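Local coordinates for Di-haem cytochrome c peroxidase family protein (Burkholderia thailandensis, PDB 6V59) that probably acts as a diheme peroxidase that reduces hydrogen peroxide, passing electrons between two covalently bound c-type hemes, at residues A131-L136 with A376-F381. The protein carries 1 engineered substitution. Sequence-based numbering, arbitrary orientation.
Sequences AFAPTL and AIKESF. With HEC (heme c), chain D.
Glu379 and Leu136 bury more surface in this contact than any other residues, and one direct hydrogen bond joins them: the backbone N of Leu136 donates to OE1 of Glu379 at 2.8 Å, with an N-H...O angle of 159°. The hydrogen arrives nearly end-on to the carboxylate C-O bond. Glu379 reaches it with an extended chain (chi2 -162°), while its other oxygen, OE2, forms a salt bridge with Arg476. NH1 of the same arginine also donates to Leu136 O, so both peptide groups of Leu136 are engaged and the carboxylate is held at both oxygens, which should restrict its rotation. The two side chains run past each other in opposite directions; Leu136 CD1 lies 4.0 Å from Glu379 CB, and Leu141 of helix 138-142 touches both residues. A second link is wet: a water donates to Pro134 O at 2.8 Å and accepts from Glu379 N at 2.9 Å, bridging the two backbones beside the carboxylate bond.

This is a junction between the two cytochrome c parts of a diheme peroxidase. Residues 131-136 follow the loop carrying Cys125 and the axial ligand His126 of the first heme; ND1 of His126 is hydrogen-bonded to Phe132 O, and the side chain of Pro134 comes within about 7 Å of that heme, measured between nearest atoms. Residues 376-381 border the second heme: the bent Lys378 chain (chi3 64°) brings CE within 3.2 Å of propionate oxygen O1A, where NZ makes a weak hydrogen bond, and CG of the same lysine lies 4.4 Å from Ala133 CB.

At the Ala131 end the joint is apolar, Ile377 CD1 meeting Ala131 CB at 3.7 Å, with Tyr462 touching both side chains.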
loop_
_atom_site.group_PDB
_atom_site.type_symbol
_atom_site.label_atom_id
_atom_site.label_comp_id
_atom_site.label_asym_id
_atom_site.label_seq_id
_atom_site.Cartn_x
_atom_site.Cartn_y
_atom_site.Cartn_z
ATOM N N ALA A 131 7.470 -10.993 -2.890
ATOM C CA ALA A 131 7.465 -10.009 -1.805
ATOM C C ALA A 131 6.072 -9.822 -1.210
ATOM O O ALA A 131 5.733 -8.750 -0.712
ATOM C CB ALA A 131 8.031 -8.665 -2.279
ATOM N N PHE A 132 5.259 -10.870 -1.235
ATOM C CA PHE A 132 3.905 -10.826 -0.689
ATOM C C PHE A 132 3.038 -9.789 -1.394
ATOM O O PHE A 132 2.087 -9.254 -0.817
ATOM C CB PHE A 132 3.942 -10.608 0.825
ATOM C CG PHE A 132 4.499 -11.786 1.575
ATOM C CD1 PHE A 132 5.853 -11.880 1.827
ATOM C CD2 PHE A 132 3.670 -12.823 1.985
ATOM C CE1 PHE A 132 6.379 -12.973 2.501
ATOM C CE2 PHE A 132 4.191 -13.921 2.662
ATOM C CZ PHE A 132 5.543 -13.998 2.909
ATOM N N ALA A 133 3.362 -9.509 -2.633
ATOM C CA ALA A 133 2.499 -8.859 -3.605
ATOM C C ALA A 133 1.837 -9.904 -4.491
ATOM O O ALA A 133 2.310 -11.039 -4.597
ATOM C CB ALA A 133 3.306 -7.889 -4.469
ATOM N N PRO A 134 0.730 -9.574 -5.143
ATOM C CA PRO A 134 0.020 -10.601 -5.910
ATOM C C PRO A 134 0.781 -11.064 -7.142
ATOM O O PRO A 134 1.386 -10.277 -7.870
ATOM C CB PRO A 134 -1.297 -9.915 -6.297
ATOM C CG PRO A 134 -1.012 -8.447 -6.212
ATOM C CD PRO A 134 -0.009 -8.295 -5.100
ATOM N N THR A 135 0.728 -12.372 -7.378
ATOM C CA THR A 135 0.952 -12.937 -8.700
ATOM C C THR A 135 -0.443 -13.138 -9.277
ATOM O O THR A 135 -1.244 -13.902 -8.728
ATOM C CB THR A 135 1.753 -14.232 -8.639
ATOM O OG1 THR A 135 3.073 -13.942 -8.164
ATOM C CG2 THR A 135 1.848 -14.860 -10.032
ATOM N N LEU A 136 -0.750 -12.388 -10.326
ATOM C CA LEU A 136 -2.090 -12.374 -10.894
ATOM C C LEU A 136 -2.392 -13.676 -11.625
ATOM O O LEU A 136 -1.538 -14.233 -12.316
ATOM C CB LEU A 136 -2.218 -11.196 -11.854
ATOM C CG LEU A 136 -1.966 -9.823 -11.221
ATOM C CD1 LEU A 136 -2.002 -8.737 -12.286
ATOM C CD2 LEU A 136 -2.975 -9.524 -10.121
ATOM N N ALA A 376 9.611 -3.051 -8.355
ATOM C CA ALA A 376 9.971 -3.505 -9.695
ATOM C C ALA A 376 9.626 -4.962 -9.967
ATOM O O ALA A 376 9.858 -5.416 -11.097
ATOM C CB ALA A 376 11.470 -3.293 -9.941
ATOM N N ILE A 377 9.098 -5.715 -9.002
ATOM C CA ILE A 377 8.644 -7.080 -9.268
ATOM C C ILE A 377 7.135 -7.185 -9.335
ATOM O O ILE A 377 6.614 -8.287 -9.564
ATOM C CB ILE A 377 9.200 -8.087 -8.248
ATOM C CG1 ILE A 377 8.602 -7.846 -6.858
ATOM C CG2 ILE A 377 10.728 -8.014 -8.210
ATOM C CD1 ILE A 377 9.114 -8.824 -5.816
ATOM N N LYS A 378 6.413 -6.085 -9.150
ATOM C CA LYS A 378 4.963 -6.118 -9.257
ATOM C C LYS A 378 4.532 -6.288 -10.712
ATOM O O LYS A 378 5.221 -5.866 -11.646
ATOM C CB LYS A 378 4.350 -4.836 -8.692
ATOM C CG LYS A 378 4.594 -4.623 -7.199
ATOM C CD LYS A 378 4.392 -3.165 -6.800
ATOM C CE LYS A 378 2.965 -2.683 -6.978
ATOM N NZ LYS A 378 2.135 -2.894 -5.763
ATOM N N GLU A 379 3.360 -6.896 -10.896
ATOM C CA GLU A 379 2.802 -7.100 -12.224
ATOM C C GLU A 379 1.912 -5.958 -12.689
ATOM O O GLU A 379 1.655 -5.846 -13.894
ATOM C CB GLU A 379 2.013 -8.405 -12.258
ATOM C CG GLU A 379 2.907 -9.608 -12.030
ATOM C CD GLU A 379 2.262 -10.876 -12.475
ATOM O OE1 GLU A 379 1.402 -11.381 -11.726
ATOM O OE2 GLU A 379 2.596 -11.337 -13.593
ATOM N N SER A 380 1.448 -5.108 -11.778
ATOM C CA SER A 380 0.664 -3.937 -12.138
ATOM C C SER A 380 0.845 -2.917 -11.032
ATOM O O SER A 380 1.304 -3.251 -9.934
ATOM C CB SER A 380 -0.817 -4.270 -12.333
ATOM O OG SER A 380 -1.412 -4.690 -11.125
ATOM N N PHE A 381 0.469 -1.669 -11.328
ATOM C CA PHE A 381 0.837 -0.529 -10.496
ATOM C C PHE A 381 -0.333 0.422 -10.317
ATOM O O PHE A 381 -1.237 0.506 -11.157
ATOM C CB PHE A 381 2.031 0.215 -11.114
ATOM C CG PHE A 381 3.193 -0.684 -11.393
ATOM C CD1 PHE A 381 3.267 -1.398 -12.583
ATOM C CD2 PHE A 381 4.184 -0.865 -10.441
ATOM C CE1 PHE A 381 4.317 -2.253 -12.821
ATOM C CE2 PHE A 381 5.239 -1.720 -10.683
ATOM C CZ PHE A 381 5.305 -2.412 -11.867
HETATM FE FE HEC D . 4.553 8.379 -6.390
HETATM C CHA HEC D . 2.237 5.873 -6.554
HETATM C CHB HEC D . 6.686 6.529 -8.334
HETATM C CHC HEC D . 6.476 11.180 -6.982
HETATM C CHD HEC D . 2.438 10.275 -4.472
HETATM N NA HEC D . 4.466 6.555 -7.278
HETATM C C1A HEC D . 3.477 5.616 -7.080
HETATM C C2A HEC D . 3.847 4.417 -7.808
HETATM C C3A HEC D . 5.076 4.604 -8.287
HETATM C C4A HEC D . 5.498 5.943 -7.949
HETATM C CMA HEC D . 5.955 3.597 -9.049
HETATM C CAA HEC D . 3.037 3.102 -7.795
HETATM C CBA HEC D . 3.588 2.137 -6.749
HETATM C CGA HEC D . 2.726 0.901 -6.593
HETATM O O1A HEC D . 2.943 0.164 -5.594
HETATM O O2A HEC D . 1.691 0.761 -7.286
HETATM N NB HEC D . 6.241 8.785 -7.480
HETATM C C1B HEC D . 7.029 7.844 -8.111
HETATM C C2B HEC D . 8.201 8.508 -8.630
HETATM C C3B HEC D . 8.127 9.800 -8.301
HETATM C C4B HEC D . 6.935 9.981 -7.493
HETATM C CMB HEC D . 9.392 7.782 -9.285
HETATM C CAB HEC D . 9.169 10.899 -8.626
HETATM C CBB HEC D . 9.274 11.065 -10.156
HETATM N NC HEC D . 4.480 10.340 -5.830
HETATM C C1C HEC D . 5.365 11.334 -6.180
HETATM C C2C HEC D . 5.079 12.484 -5.346
HETATM C C3C HEC D . 3.976 12.237 -4.637
HETATM C C4C HEC D . 3.603 10.861 -4.896
HETATM C CMC HEC D . 5.860 13.806 -5.414
HETATM C CAC HEC D . 3.369 13.084 -3.497
HETATM C CBC HEC D . 2.760 14.381 -4.064
HETATM N ND HEC D . 2.642 8.124 -5.642
HETATM C C1D HEC D . 1.932 9.083 -4.923
HETATM C C2D HEC D . 0.653 8.525 -4.528
HETATM C C3D HEC D . 0.581 7.177 -5.224
HETATM C C4D HEC D . 1.851 7.012 -5.893
HETATM C CMD HEC D . -0.493 9.216 -3.762
HETATM C CAD HEC D . -0.621 6.220 -5.275
HETATM C CBD HEC D . -1.512 6.618 -6.449
HETATM C CGD HEC D . -2.491 5.526 -6.783
HETATM O O1D HEC D . -3.426 5.787 -7.591
HETATM O O2D HEC D . -2.369 4.416 -6.204
HETATM O O HOH W 1 1.809 -7.636 -8.570
#